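Long-range contacts in phosphoglycerol transferase (PDB 5U9Z), which probably transfers glycerol phosphate onto the rhamnose polysaccharide of the streptococcal cell wall, using a manganese-binding domain of the alkaline phosphatase superfamily: residues Thr88-Phe93 with Ser109-Glu114; Tyr42-Ser47 with Val265-His270; Ser73-Leu78 with Tyr292-Asn297. All blocks are in the same frame, centred on the assembly; numbering follows the deposited sequence.

Contact 1 (Thr88-Phe93 with Ser109-Glu114). With MN (manganese (II) ion), chain C.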
ATOM      1  N   THR A  88       2.837 -10.407  -0.160  1.00 39.59           N
ATOM      2  CA  THR A  88       3.156  -9.101  -0.729  1.00 38.06           C
ATOM      3  C   THR A  88       2.118  -8.614  -1.740  1.00 40.61           C
ATOM      4  O   THR A  88       1.507  -7.552  -1.563  1.00 39.22           O
ATOM      5  CB  THR A  88       4.537  -9.180  -1.388  1.00 37.67           C
ATOM      6  OG1 THR A  88       5.453  -9.848  -0.507  1.00 37.86           O
ATOM      7  CG2 THR A  88       5.064  -7.783  -1.726  1.00 39.34           C
ATOM      8  N   ALA A  89       1.901  -9.385  -2.807  1.00 39.78           N
ATOM      9  CA  ALA A  89       1.103  -8.897  -3.927  1.00 40.20           C
ATOM     10  C   ALA A  89      -0.359  -8.678  -3.561  1.00 40.46           C
ATOM     11  O   ALA A  89      -1.059  -7.960  -4.281  1.00 42.11           O
ATOM     12  CB  ALA A  89       1.204  -9.866  -5.102  1.00 39.51           C
ATOM     13  N   ASN A  90      -0.836  -9.277  -2.468  1.00 39.32           N
ATOM     14  CA  ASN A  90      -2.227  -9.084  -2.067  1.00 39.31           C
ATOM     15  C   ASN A  90      -2.444  -7.704  -1.459  1.00 41.18           C
ATOM     16  O   ASN A  90      -3.479  -7.071  -1.699  1.00 41.62           O
ATOM     17  CB  ASN A  90      -2.642 -10.176  -1.082  1.00 40.93           C
ATOM     18  CG  ASN A  90      -2.757 -11.533  -1.741  1.00 43.34           C
ATOM     19  OD1 ASN A  90      -3.101 -11.632  -2.919  1.00 41.34           O
ATOM     20  ND2 ASN A  90      -2.469 -12.587  -0.986  1.00 43.34           N
HETATM   21  N   MSE A  91      -1.496  -7.225  -0.665  1.00 40.85           N
HETATM   22  CA  MSE A  91      -1.586  -5.869  -0.141  1.00 41.67           C
HETATM   23  C   MSE A  91      -1.450  -4.896  -1.308  1.00 41.52           C
HETATM   24  O   MSE A  91      -2.198  -3.927  -1.413  1.00 42.16           O
HETATM   25  CB  MSE A  91      -0.515  -5.614   0.920  1.00 40.61           C
HETATM   26  CG  MSE A  91      -0.999  -5.841   2.357  1.00 41.13           C
HETATM   27 SE   MSE A  91      -1.615  -7.662   2.730  1.00 52.85          SE
HETATM   28  CE  MSE A  91       0.083  -8.595   2.494  1.00 40.34           C
ATOM     29  N   GLU A  92      -0.495  -5.185  -2.194  1.00 41.24           N
ATOM     30  CA  GLU A  92      -0.307  -4.379  -3.397  1.00 42.19           C
ATOM     31  C   GLU A  92      -1.613  -4.233  -4.174  1.00 43.06           C
ATOM     32  O   GLU A  92      -2.006  -3.124  -4.551  1.00 44.03           O
ATOM     33  CB  GLU A  92       0.776  -5.021  -4.264  1.00 42.73           C
ATOM     34  CG  GLU A  92       1.152  -4.250  -5.508  1.00 43.96           C
ATOM     35  CD  GLU A  92       2.064  -5.052  -6.412  1.00 45.41           C
ATOM     36  OE1 GLU A  92       2.768  -5.947  -5.896  1.00 44.92           O
ATOM     37  OE2 GLU A  92       2.070  -4.802  -7.636  1.00 46.18           O
ATOM     38  N   PHE A  93      -2.302  -5.352  -4.418  1.00 42.44           N
ATOM     39  CA  PHE A  93      -3.586  -5.312  -5.115  1.00 43.50           C
ATOM     40  C   PHE A  93      -4.577  -4.400  -4.407  1.00 44.63           C
ATOM     41  O   PHE A  93      -5.323  -3.656  -5.055  1.00 44.56           O
ATOM     42  CB  PHE A  93      -4.155  -6.727  -5.227  1.00 42.78           C
ATOM     43  CG  PHE A  93      -5.583  -6.783  -5.703  1.00 44.03           C
ATOM     44  CD1 PHE A  93      -6.635  -6.602  -4.816  1.00 43.15           C
ATOM     45  CD2 PHE A  93      -5.874  -7.053  -7.031  1.00 44.76           C
ATOM     46  CE1 PHE A  93      -7.946  -6.664  -5.250  1.00 44.03           C
ATOM     47  CE2 PHE A  93      -7.181  -7.118  -7.469  1.00 46.24           C
ATOM     48  CZ  PHE A  93      -8.219  -6.926  -6.577  1.00 44.73           C
ATOM     49  N   SER A 109      -6.006 -17.233  -2.704  1.00 51.59           N
ATOM     50  CA  SER A 109      -4.618 -17.157  -2.254  1.00 52.13           C
ATOM     51  C   SER A 109      -3.915 -15.909  -2.779  1.00 49.87           C
ATOM     52  O   SER A 109      -3.401 -15.106  -1.995  1.00 48.88           O
ATOM     53  CB  SER A 109      -3.859 -18.417  -2.691  1.00 53.69           C
ATOM     54  OG  SER A 109      -2.488 -18.326  -2.341  1.00 53.77           O
ATOM     55  N   VAL A 110      -3.874 -15.737  -4.098  1.00 48.61           N
ATOM     56  CA  VAL A 110      -3.222 -14.596  -4.734  1.00 47.45           C
ATOM     57  C   VAL A 110      -4.260 -13.878  -5.586  1.00 48.68           C
ATOM     58  O   VAL A 110      -4.787 -14.450  -6.550  1.00 47.32           O
ATOM     59  CB  VAL A 110      -2.017 -15.026  -5.585  1.00 48.17           C
ATOM     60  CG1 VAL A 110      -1.338 -13.814  -6.200  1.00 44.96           C
ATOM     61  CG2 VAL A 110      -1.024 -15.812  -4.744  1.00 48.55           C
ATOM     62  N   LEU A 111      -4.544 -12.621  -5.238  1.00 45.68           N
ATOM     63  CA  LEU A 111      -5.587 -11.873  -5.933  1.00 46.69           C
ATOM     64  C   LEU A 111      -5.182 -11.554  -7.368  1.00 47.20           C
ATOM     65  O   LEU A 111      -6.028 -11.553  -8.270  1.00 49.80           O
ATOM     66  CB  LEU A 111      -5.905 -10.595  -5.162  1.00 44.96           C
ATOM     67  CG  LEU A 111      -6.592 -10.823  -3.814  1.00 45.06           C
ATOM     68  CD1 LEU A 111      -6.364  -9.646  -2.877  1.00 42.21           C
ATOM     69  CD2 LEU A 111      -8.075 -11.054  -4.014  1.00 45.37           C
ATOM     70  N   TYR A 112      -3.896 -11.280  -7.601  1.00 45.84           N
ATOM     71  CA  TYR A 112      -3.418 -11.022  -8.954  1.00 46.09           C
ATOM     72  C   TYR A 112      -3.619 -12.211  -9.888  1.00 46.41           C
ATOM     73  O   TYR A 112      -3.639 -12.025 -11.110  1.00 46.44           O
ATOM     74  CB  TYR A 112      -1.932 -10.646  -8.926  1.00 44.74           C
ATOM     75  CG  TYR A 112      -1.628  -9.187  -8.625  1.00 43.90           C
ATOM     76  CD1 TYR A 112      -2.639  -8.238  -8.531  1.00 44.27           C
ATOM     77  CD2 TYR A 112      -0.316  -8.760  -8.454  1.00 44.25           C
ATOM     78  CE1 TYR A 112      -2.353  -6.916  -8.268  1.00 43.37           C
ATOM     79  CE2 TYR A 112      -0.023  -7.437  -8.188  1.00 44.27           C
ATOM     80  CZ  TYR A 112      -1.049  -6.521  -8.098  1.00 44.08           C
ATOM     81  OH  TYR A 112      -0.772  -5.202  -7.841  1.00 45.43           O
ATOM     82  N   SER A 113      -3.761 -13.423  -9.350  1.00 47.18           N
ATOM     83  CA  SER A 113      -3.906 -14.614 -10.178  1.00 47.81           C
ATOM     84  C   SER A 113      -5.334 -15.137 -10.250  1.00 50.53           C
ATOM     85  O   SER A 113      -5.675 -15.819 -11.222  1.00 51.48           O
ATOM     86  CB  SER A 113      -3.003 -15.736  -9.654  1.00 47.19           C
ATOM     87  OG  SER A 113      -1.633 -15.390  -9.769  1.00 49.86           O
ATOM     88  N   GLU A 114      -6.173 -14.838  -9.255  1.00 50.18           N
ATOM     89  CA  GLU A 114      -7.495 -15.441  -9.154  1.00 52.63           C
ATOM     90  C   GLU A 114      -8.645 -14.455  -9.283  1.00 53.01           C
ATOM     91  O   GLU A 114      -9.766 -14.887  -9.574  1.00 55.07           O
ATOM     92  CB  GLU A 114      -7.639 -16.187  -7.817  1.00 52.65           C
ATOM     93  CG  GLU A 114      -6.629 -17.311  -7.634  1.00 54.36           C
ATOM     94  CD  GLU A 114      -6.600 -17.844  -6.216  1.00 54.74           C
ATOM     95  OE1 GLU A 114      -7.678 -18.177  -5.681  1.00 54.92           O
ATOM     96  OE2 GLU A 114      -5.496 -17.916  -5.635  1.00 53.27           O
TER
HETATM   97 MN    MN C 901       6.345  -9.169   1.213  1.00 37.30          MN
HETATM   98  O   HOH W   1      -2.340 -10.487  -5.427  1.00 40.28           O
HETATM   99  O   HOH W   2       7.081 -11.261   0.631  1.00 39.24           O

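Contact 2 (Tyr42-Ser47 with Val265-His270). With MN (manganese (II) ion), chain C.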
ATOM      1  N   TYR A  42       3.365   5.006  -4.893  1.00 50.42           N
ATOM      2  CA  TYR A  42       2.989   3.921  -3.991  1.00 46.87           C
ATOM      3  C   TYR A  42       4.228   3.068  -3.747  1.00 46.31           C
ATOM      4  O   TYR A  42       4.748   2.432  -4.669  1.00 46.55           O
ATOM      5  CB  TYR A  42       1.845   3.092  -4.568  1.00 47.56           C
ATOM      6  CG  TYR A  42       0.471   3.697  -4.358  1.00 46.85           C
ATOM      7  CD1 TYR A  42       0.319   5.044  -4.054  1.00 48.07           C
ATOM      8  CD2 TYR A  42      -0.675   2.917  -4.455  1.00 47.80           C
ATOM      9  CE1 TYR A  42      -0.932   5.596  -3.863  1.00 47.71           C
ATOM     10  CE2 TYR A  42      -1.930   3.461  -4.262  1.00 47.61           C
ATOM     11  CZ  TYR A  42      -2.051   4.803  -3.967  1.00 47.61           C
ATOM     12  OH  TYR A  42      -3.293   5.358  -3.772  1.00 47.89           O
ATOM     13  N   LEU A  43       4.704   3.062  -2.505  1.00 44.73           N
ATOM     14  CA  LEU A  43       6.001   2.490  -2.155  1.00 45.07           C
ATOM     15  C   LEU A  43       5.789   1.379  -1.130  1.00 44.48           C
ATOM     16  O   LEU A  43       5.603   1.646   0.063  1.00 42.93           O
ATOM     17  CB  LEU A  43       6.929   3.584  -1.629  1.00 44.99           C
ATOM     18  CG  LEU A  43       8.411   3.281  -1.415  1.00 45.61           C
ATOM     19  CD1 LEU A  43       9.038   2.617  -2.624  1.00 46.25           C
ATOM     20  CD2 LEU A  43       9.132   4.586  -1.103  1.00 52.36           C
ATOM     21  N   LEU A  44       5.811   0.135  -1.605  1.00 42.84           N
ATOM     22  CA  LEU A  44       5.689  -1.041  -0.748  1.00 40.90           C
ATOM     23  C   LEU A  44       7.081  -1.400  -0.242  1.00 41.14           C
ATOM     24  O   LEU A  44       7.920  -1.886  -1.006  1.00 41.56           O
ATOM     25  CB  LEU A  44       5.059  -2.199  -1.520  1.00 41.69           C
ATOM     26  CG  LEU A  44       4.615  -3.445  -0.747  1.00 40.01           C
ATOM     27  CD1 LEU A  44       3.701  -4.297  -1.622  1.00 41.19           C
ATOM     28  CD2 LEU A  44       5.794  -4.279  -0.274  1.00 39.90           C
ATOM     29  N   SER A  45       7.326  -1.155   1.046  1.00 40.90           N
ATOM     30  CA  SER A  45       8.613  -1.465   1.669  1.00 40.60           C
ATOM     31  C   SER A  45       8.532  -2.880   2.232  1.00 39.81           C
ATOM     32  O   SER A  45       7.957  -3.106   3.301  1.00 38.71           O
ATOM     33  CB  SER A  45       8.945  -0.442   2.749  1.00 39.76           C
ATOM     34  OG  SER A  45      10.256  -0.635   3.256  1.00 40.69           O
ATOM     35  N   GLU A  46       9.121  -3.831   1.511  1.00 41.23           N
ATOM     36  CA  GLU A  46       8.994  -5.249   1.831  1.00 39.22           C
ATOM     37  C   GLU A  46       9.376  -5.532   3.279  1.00 38.91           C
ATOM     38  O   GLU A  46      10.477  -5.190   3.723  1.00 39.03           O
ATOM     39  CB  GLU A  46       9.873  -6.064   0.874  1.00 40.05           C
ATOM     40  CG  GLU A  46      10.006  -7.546   1.212  1.00 39.39           C
ATOM     41  CD  GLU A  46       8.674  -8.256   1.255  1.00 39.12           C
ATOM     42  OE1 GLU A  46       8.308  -8.781   2.327  1.00 39.02           O
ATOM     43  OE2 GLU A  46       7.988  -8.279   0.214  1.00 41.35           O
ATOM     44  N   SER A  47       8.446  -6.145   4.013  1.00 38.02           N
ATOM     45  CA  SER A  47       8.676  -6.676   5.359  1.00 38.10           C
ATOM     46  C   SER A  47       9.048  -5.602   6.383  1.00 39.13           C
ATOM     47  O   SER A  47       9.630  -5.922   7.423  1.00 39.08           O
ATOM     48  CB  SER A  47       9.757  -7.765   5.341  1.00 38.50           C
ATOM     49  OG  SER A  47       9.349  -8.887   4.574  1.00 38.38           O
ATOM     50  N   VAL A 265       3.050   7.293  -0.660  1.00 50.31           N
ATOM     51  CA  VAL A 265       2.325   6.381   0.218  1.00 48.76           C
ATOM     52  C   VAL A 265       3.293   5.251   0.549  1.00 47.34           C
ATOM     53  O   VAL A 265       3.554   4.375  -0.283  1.00 46.85           O
ATOM     54  CB  VAL A 265       1.034   5.856  -0.424  1.00 49.79           C
ATOM     55  CG1 VAL A 265       0.375   4.818   0.476  1.00 48.11           C
ATOM     56  CG2 VAL A 265       0.069   7.004  -0.692  1.00 49.64           C
ATOM     57  N   PHE A 266       3.825   5.275   1.767  1.00 46.13           N
ATOM     58  CA  PHE A 266       4.849   4.346   2.230  1.00 44.81           C
ATOM     59  C   PHE A 266       4.246   3.384   3.246  1.00 45.21           C
ATOM     60  O   PHE A 266       3.507   3.804   4.142  1.00 43.67           O
ATOM     61  CB  PHE A 266       6.006   5.126   2.864  1.00 43.51           C
ATOM     62  CG  PHE A 266       7.207   4.290   3.219  1.00 43.29           C
ATOM     63  CD1 PHE A 266       7.296   3.658   4.449  1.00 43.22           C
ATOM     64  CD2 PHE A 266       8.269   4.174   2.337  1.00 43.04           C
ATOM     65  CE1 PHE A 266       8.411   2.904   4.781  1.00 42.48           C
ATOM     66  CE2 PHE A 266       9.386   3.422   2.662  1.00 42.22           C
ATOM     67  CZ  PHE A 266       9.457   2.790   3.885  1.00 41.00           C
ATOM     68  N   TYR A 267       4.566   2.099   3.114  1.00 43.25           N
ATOM     69  CA  TYR A 267       3.978   1.114   4.012  1.00 43.46           C
ATOM     70  C   TYR A 267       4.717  -0.209   3.890  1.00 42.63           C
ATOM     71  O   TYR A 267       5.205  -0.570   2.814  1.00 40.33           O
ATOM     72  CB  TYR A 267       2.488   0.903   3.713  1.00 43.17           C
ATOM     73  CG  TYR A 267       2.220   0.159   2.422  1.00 43.80           C
ATOM     74  CD1 TYR A 267       2.291   0.806   1.195  1.00 44.21           C
ATOM     75  CD2 TYR A 267       1.890  -1.191   2.432  1.00 42.60           C
ATOM     76  CE1 TYR A 267       2.047   0.129   0.015  1.00 43.37           C
ATOM     77  CE2 TYR A 267       1.640  -1.875   1.257  1.00 43.36           C
ATOM     78  CZ  TYR A 267       1.720  -1.211   0.051  1.00 44.46           C
ATOM     79  OH  TYR A 267       1.474  -1.889  -1.123  1.00 43.76           O
ATOM     80  N   GLY A 268       4.783  -0.930   5.007  1.00 41.84           N
ATOM     81  CA  GLY A 268       5.233  -2.310   4.994  1.00 40.35           C
ATOM     82  C   GLY A 268       4.059  -3.232   4.706  1.00 38.68           C
ATOM     83  O   GLY A 268       2.962  -3.045   5.227  1.00 38.81           O
ATOM     84  N   ASP A 269       4.298  -4.223   3.847  1.00 38.82           N
ATOM     85  CA  ASP A 269       3.203  -5.110   3.469  1.00 38.13           C
ATOM     86  C   ASP A 269       2.859  -6.088   4.589  1.00 37.34           C
ATOM     87  O   ASP A 269       1.687  -6.449   4.752  1.00 36.51           O
ATOM     88  CB  ASP A 269       3.540  -5.851   2.171  1.00 38.37           C
ATOM     89  CG  ASP A 269       4.821  -6.649   2.257  1.00 38.16           C
ATOM     90  OD1 ASP A 269       5.666  -6.340   3.119  1.00 37.18           O
ATOM     91  OD2 ASP A 269       4.979  -7.595   1.451  1.00 36.78           O
ATOM     92  N   HIS A 270       3.844  -6.494   5.389  1.00 35.70           N
ATOM     93  CA  HIS A 270       3.622  -7.459   6.461  1.00 36.90           C
ATOM     94  C   HIS A 270       4.871  -7.525   7.327  1.00 35.47           C
ATOM     95  O   HIS A 270       5.959  -7.130   6.904  1.00 36.17           O
ATOM     96  CB  HIS A 270       3.301  -8.848   5.901  1.00 35.78           C
ATOM     97  CG  HIS A 270       4.319  -9.343   4.925  1.00 36.53           C
ATOM     98  ND1 HIS A 270       5.571  -9.771   5.307  1.00 36.41           N
ATOM     99  CD2 HIS A 270       4.278  -9.457   3.576  1.00 36.71           C
ATOM    100  CE1 HIS A 270       6.257 -10.133   4.236  1.00 36.69           C
ATOM    101  NE2 HIS A 270       5.496  -9.948   3.174  1.00 35.95           N
TER
HETATM  102 MN    MN C 901       6.345  -9.169   1.213  1.00 37.30          MN
HETATM  103  O   HOH W   2       7.081 -11.261   0.631  1.00 39.24           O

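Contact 3 (Ser73-Leu78 with Tyr292-Asn297)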
ATOM      1  N   SER A  73       5.282  13.853  11.473  1.00 59.89           N
ATOM      2  CA  SER A  73       5.105  15.101  10.744  1.00 60.05           C
ATOM      3  C   SER A  73       3.929  15.084   9.778  1.00 58.34           C
ATOM      4  O   SER A  73       3.537  16.150   9.294  1.00 57.70           O
ATOM      5  CB  SER A  73       6.381  15.438   9.963  1.00 61.48           C
ATOM      6  OG  SER A  73       6.572  14.537   8.884  1.00 60.86           O
ATOM      7  N   THR A  74       3.354  13.920   9.480  1.00 56.04           N
ATOM      8  CA  THR A  74       2.317  13.834   8.462  1.00 54.52           C
ATOM      9  C   THR A  74       1.355  12.705   8.815  1.00 52.83           C
ATOM     10  O   THR A  74       1.541  11.985   9.801  1.00 52.77           O
ATOM     11  CB  THR A  74       2.937  13.626   7.074  1.00 52.67           C
ATOM     12  OG1 THR A  74       1.927  13.754   6.067  1.00 52.45           O
ATOM     13  CG2 THR A  74       3.588  12.254   6.967  1.00 53.70           C
ATOM     14  N   THR A  75       0.311  12.569   8.002  1.00 52.22           N
ATOM     15  CA  THR A  75      -0.612  11.447   8.116  1.00 52.54           C
ATOM     16  C   THR A  75       0.159  10.136   8.190  1.00 49.44           C
ATOM     17  O   THR A  75       0.939   9.814   7.290  1.00 48.26           O
ATOM     18  CB  THR A  75      -1.561  11.438   6.915  1.00 51.25           C
ATOM     19  OG1 THR A  75      -2.212  12.711   6.805  1.00 54.57           O
ATOM     20  CG2 THR A  75      -2.614  10.345   7.053  1.00 51.08           C
ATOM     21  N   ALA A  76      -0.052   9.384   9.268  1.00 48.82           N
ATOM     22  CA  ALA A  76       0.685   8.146   9.490  1.00 48.52           C
ATOM     23  C   ALA A  76      -0.002   7.350  10.591  1.00 47.92           C
ATOM     24  O   ALA A  76      -0.862   7.860  11.314  1.00 47.58           O
ATOM     25  CB  ALA A  76       2.146   8.425   9.851  1.00 49.21           C
ATOM     26  N   GLY A  77       0.394   6.085  10.705  1.00 47.04           N
ATOM     27  CA  GLY A  77      -0.175   5.212  11.721  1.00 46.56           C
ATOM     28  C   GLY A  77       0.200   3.766  11.478  1.00 44.66           C
ATOM     29  O   GLY A  77       1.297   3.462  10.994  1.00 44.12           O
ATOM     30  N   LEU A  78      -0.727   2.878  11.822  1.00 44.15           N
ATOM     31  CA  LEU A  78      -0.540   1.445  11.654  1.00 44.38           C
ATOM     32  C   LEU A  78      -1.440   0.931  10.541  1.00 42.28           C
ATOM     33  O   LEU A  78      -2.592   1.359  10.414  1.00 42.15           O
ATOM     34  CB  LEU A  78      -0.850   0.693  12.951  1.00 45.32           C
ATOM     35  CG  LEU A  78      -0.073   1.155  14.183  1.00 45.76           C
ATOM     36  CD1 LEU A  78      -0.522   0.371  15.405  1.00 50.84           C
ATOM     37  CD2 LEU A  78       1.419   1.008  13.969  1.00 44.63           C
ATOM     38  N   TYR A 292       2.905   2.822   8.288  1.00 44.52           N
ATOM     39  CA  TYR A 292       2.623   3.527   7.048  1.00 43.68           C
ATOM     40  C   TYR A 292       2.687   5.024   7.307  1.00 45.12           C
ATOM     41  O   TYR A 292       2.530   5.488   8.439  1.00 44.43           O
ATOM     42  CB  TYR A 292       1.249   3.150   6.472  1.00 44.20           C
ATOM     43  CG  TYR A 292       0.109   3.994   7.006  1.00 44.60           C
ATOM     44  CD1 TYR A 292      -0.267   5.177   6.373  1.00 44.67           C
ATOM     45  CD2 TYR A 292      -0.591   3.610   8.140  1.00 44.54           C
ATOM     46  CE1 TYR A 292      -1.303   5.952   6.863  1.00 45.42           C
ATOM     47  CE2 TYR A 292      -1.630   4.377   8.634  1.00 45.29           C
ATOM     48  CZ  TYR A 292      -1.980   5.547   7.994  1.00 45.97           C
ATOM     49  OH  TYR A 292      -3.013   6.314   8.483  1.00 48.28           O
ATOM     50  N   PHE A 293       2.924   5.778   6.234  1.00 44.89           N
ATOM     51  CA  PHE A 293       2.754   7.222   6.263  1.00 47.13           C
ATOM     52  C   PHE A 293       2.431   7.709   4.858  1.00 47.08           C
ATOM     53  O   PHE A 293       2.848   7.108   3.864  1.00 47.21           O
ATOM     54  CB  PHE A 293       3.995   7.945   6.819  1.00 45.80           C
ATOM     55  CG  PHE A 293       5.249   7.746   6.007  1.00 45.13           C
ATOM     56  CD1 PHE A 293       5.434   8.410   4.804  1.00 45.08           C
ATOM     57  CD2 PHE A 293       6.260   6.922   6.470  1.00 45.62           C
ATOM     58  CE1 PHE A 293       6.591   8.233   4.066  1.00 45.77           C
ATOM     59  CE2 PHE A 293       7.422   6.744   5.738  1.00 46.18           C
ATOM     60  CZ  PHE A 293       7.587   7.403   4.537  1.00 47.30           C
ATOM     61  N   ILE A 294       1.668   8.796   4.792  1.00 47.53           N
ATOM     62  CA  ILE A 294       1.348   9.480   3.546  1.00 48.09           C
ATOM     63  C   ILE A 294       1.999  10.854   3.631  1.00 50.15           C
ATOM     64  O   ILE A 294       1.587  11.696   4.440  1.00 50.05           O
ATOM     65  CB  ILE A 294      -0.166   9.589   3.320  1.00 47.40           C
ATOM     66  CG1 ILE A 294      -0.823   8.208   3.420  1.00 48.21           C
ATOM     67  CG2 ILE A 294      -0.450  10.217   1.964  1.00 47.92           C
ATOM     68  CD1 ILE A 294      -2.335   8.240   3.410  1.00 46.24           C
ATOM     69  N   TRP A 295       3.017  11.083   2.802  1.00 49.84           N
ATOM     70  CA  TRP A 295       3.901  12.234   2.943  1.00 51.86           C
ATOM     71  C   TRP A 295       4.009  12.975   1.618  1.00 53.75           C
ATOM     72  O   TRP A 295       4.254  12.358   0.575  1.00 52.98           O
ATOM     73  CB  TRP A 295       5.288  11.782   3.415  1.00 52.35           C
ATOM     74  CG  TRP A 295       6.313  12.875   3.514  1.00 53.95           C
ATOM     75  CD1 TRP A 295       6.631  13.605   4.624  1.00 54.59           C
ATOM     76  CD2 TRP A 295       7.169  13.348   2.466  1.00 55.27           C
ATOM     77  NE1 TRP A 295       7.628  14.504   4.330  1.00 53.82           N
ATOM     78  CE2 TRP A 295       7.974  14.368   3.012  1.00 55.58           C
ATOM     79  CE3 TRP A 295       7.329  13.010   1.118  1.00 56.26           C
ATOM     80  CZ2 TRP A 295       8.926  15.054   2.257  1.00 57.15           C
ATOM     81  CZ3 TRP A 295       8.276  13.693   0.370  1.00 57.85           C
ATOM     82  CH2 TRP A 295       9.062  14.702   0.944  1.00 58.31           C
ATOM     83  N   SER A 296       3.836  14.294   1.668  1.00 54.58           N
ATOM     84  CA  SER A 296       3.981  15.164   0.511  1.00 54.93           C
ATOM     85  C   SER A 296       5.238  16.013   0.651  1.00 56.16           C
ATOM     86  O   SER A 296       5.694  16.298   1.763  1.00 55.78           O
ATOM     87  CB  SER A 296       2.763  16.076   0.348  1.00 53.61           C
ATOM     88  OG  SER A 296       1.564  15.326   0.297  1.00 55.29           O
ATOM     89  N   ASN A 297       5.796  16.420  -0.492  1.00 59.11           N
ATOM     90  CA  ASN A 297       7.028  17.202  -0.488  1.00 60.32           C
ATOM     91  C   ASN A 297       6.799  18.666  -0.133  1.00 63.33           C
ATOM     92  O   ASN A 297       7.761  19.359   0.216  1.00 65.55           O
ATOM     93  CB  ASN A 297       7.723  17.097  -1.850  1.00 60.52           C
ATOM     94  CG  ASN A 297       6.855  17.583  -2.996  1.00 60.74           C
ATOM     95  OD1 ASN A 297       5.640  17.728  -2.858  1.00 60.64           O
ATOM     96  ND2 ASN A 297       7.478  17.823  -4.145  1.00 61.74           N
TER

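Contact 1 (Thr88-Phe93 with Ser109-Glu114)
With CG of Asn-90 lying beside its own backbone N (chi1 -70°), the side-chain amide reaches from helix 88-97 to the backbone of Ser-109 to Tyr-112, while Phe-93, its CG anti to N (chi1 170°), turns a ring face to Leu-111 CB. OD1 of Asn-90 takes the N-H of Leu-111 in a nearly straight bond, 2.9 Å from N to OD1 and 171° at the hydrogen. ND2 of Asn-90 gives a hydrogen to Ser-109 O, 2.9 Å away, approaching in the plane of that carbonyl. A water donates to OD1 as well and accepts from Tyr-112 N, so one buried amide holds the start of helix 111-114 at Ser-109 and Leu-111 directly and at Tyr-112 through the water. Glu-114 OE2 steadies the same turn, receiving the N-H groups of Ser-109 and Val-110 from one face of its carboxylate.

The apolar part of the contact is built on Phe-93. Leu-111 CB sits 4.0 Å from its ring centroid, a CH-pi contact. The Tyr-112 side chain slides past Phe-93 in the opposite direction, Tyr-112 CE1 to Phe-93 CB 3.5 Å, and Tyr-112 CD2 lies 3.8 Å from Ala-89 CB. Glu-92, its chain extended, brings its carboxylate to the edge of the Tyr-112 ring, the planes nearly perpendicular. Tyr-112 OH gives Glu-92 OE2 only a weak bond; the same OE2 has a stronger partner in Tyr-151 OH, and OE1 makes a salt bridge with Arg-147. The helix starts at Thr-88, whose OG1 binds manganese: a metal-ligating threonine at a helix N-terminus, as in LtaS-like members of the alkaline phosphatase superfamily.

Contact 2 (Tyr42-Ser47 with Val265-His270)
Leu-43 and Tyr-267 carry the backbone bonds that join these neighbouring parallel strands, whose directions differ by 19°. Leu-43 N gives its hydrogen to Val-265 O at 2.8 Å; Tyr-267 N returns a longer bond to Leu-43 O, 3.3 Å; and Ser-45 N reaches Tyr-267 O at 2.8 Å.

Apolar contacts line both faces of the sheet. On one, Tyr-42 and Val-265 lie side by side, and the Tyr-267 ring, its CG held between backbone N and carbonyl carbon (chi1 72°), leans back across Leu-44, whose CA stands over a ring face. On the other, Leu-43 CD2 meets the edge of the Phe-266 ring, 3.6 Å from Phe-266 CD2.

From Glu-46 and Asp-269 on the contact turns polar. Asp-269 divides its carboxylate: OD1 accepts the N-H of Ser-47 at 2.9 Å in an almost straight bond, and OD2 binds manganese at 2.1 Å. Glu-46 chelates the same ion through both oxygens, His-270 adds NE2 at 2.3 Å, and Thr-88 and a water complete six ligand atoms. Two carboxylates set almost perpendicular, with oxygens as close as 3.3 Å (Glu-46 OE2 to Asp-269 OD2), suggest that the cation offsets the repulsion they would otherwise feel.

Contact 3 (Ser73-Leu78 with Tyr292-Asn297)
Gly-77 and Tyr-292 form an antiparallel hydrogen-bonded pair, with Gly-77 N to Tyr-292 O and Tyr-292 N to Gly-77 O both 3.2 Å; the two strands run 172° apart in direction. Next comes the non-hydrogen-bonded pair of Ala-76 and Phe-293, pulled in to 3.9 Å between CA atoms. Beyond it Ile-294 N gives a good bond to Thr-75 O, 2.8 Å. The carbonyl of Ile-294 accepts a side-chain hydroxyl: Thr-74, its OG1 anti to the backbone N (chi1 -171°), donates to Ile-294 O at 2.6 Å, in the plane of the carbonyl.

The Tyr-292 ring folds back over the facing strand, and one face rests on the backbone of Ala-76 and Gly-77. Ala-76 CA makes a CH-pi contact 4.2 Å from the ring centroid, and Gly-77 N lies over the same face toward the rim. Having no side chain, Gly-77 lets the ring come down onto the main chain; the phenol OH is bonded to His-305 O. On the other face of the sheet Ala-76 CB packs against Phe-293 CB at 3.6 Å, and the Phe-293 ring leads away to lie nearly parallel with Phe-266. Thr-74 CG2 meets the edge of the Trp-295 indole near its plane. Thr-75 OG1 is bonded to His-320 ND1 and to the backbone N of Lys-303. The chemistry is thus mainly that of main chain and ring, while a threonine hydroxyl supplies a side-chain donor to the Ile-294 carbonyl, adding to the main-chain bonds.

Overall arrangement
Contacts 2 and 3 share the mixed central sheet: strands 262-268 and 289-296 are neighbours in it, and Phe-293 N is hydrogen-bonded to Phe-266 O, 2.9 Å apart. Contact 2, buried throughout near the middle of the chain, runs from an apolar core into metal ligands. Contact 3, further out and partly exposed at its ends, has no ion and relies on backbone bonds and ring packing. Contact 1 is instead helix against helix start, pinned by an amide; mostly buried, with Ser-109 exposed, it is centred, like contact 3, about 12 Å from the chain's centre, but on the opposite side. It meets contact 2 at the manganese, where Thr-88 joins Glu-46, Asp-269 and His-270. Strand 75-80 precedes helix 88-97, linking contact 3 to contact 1.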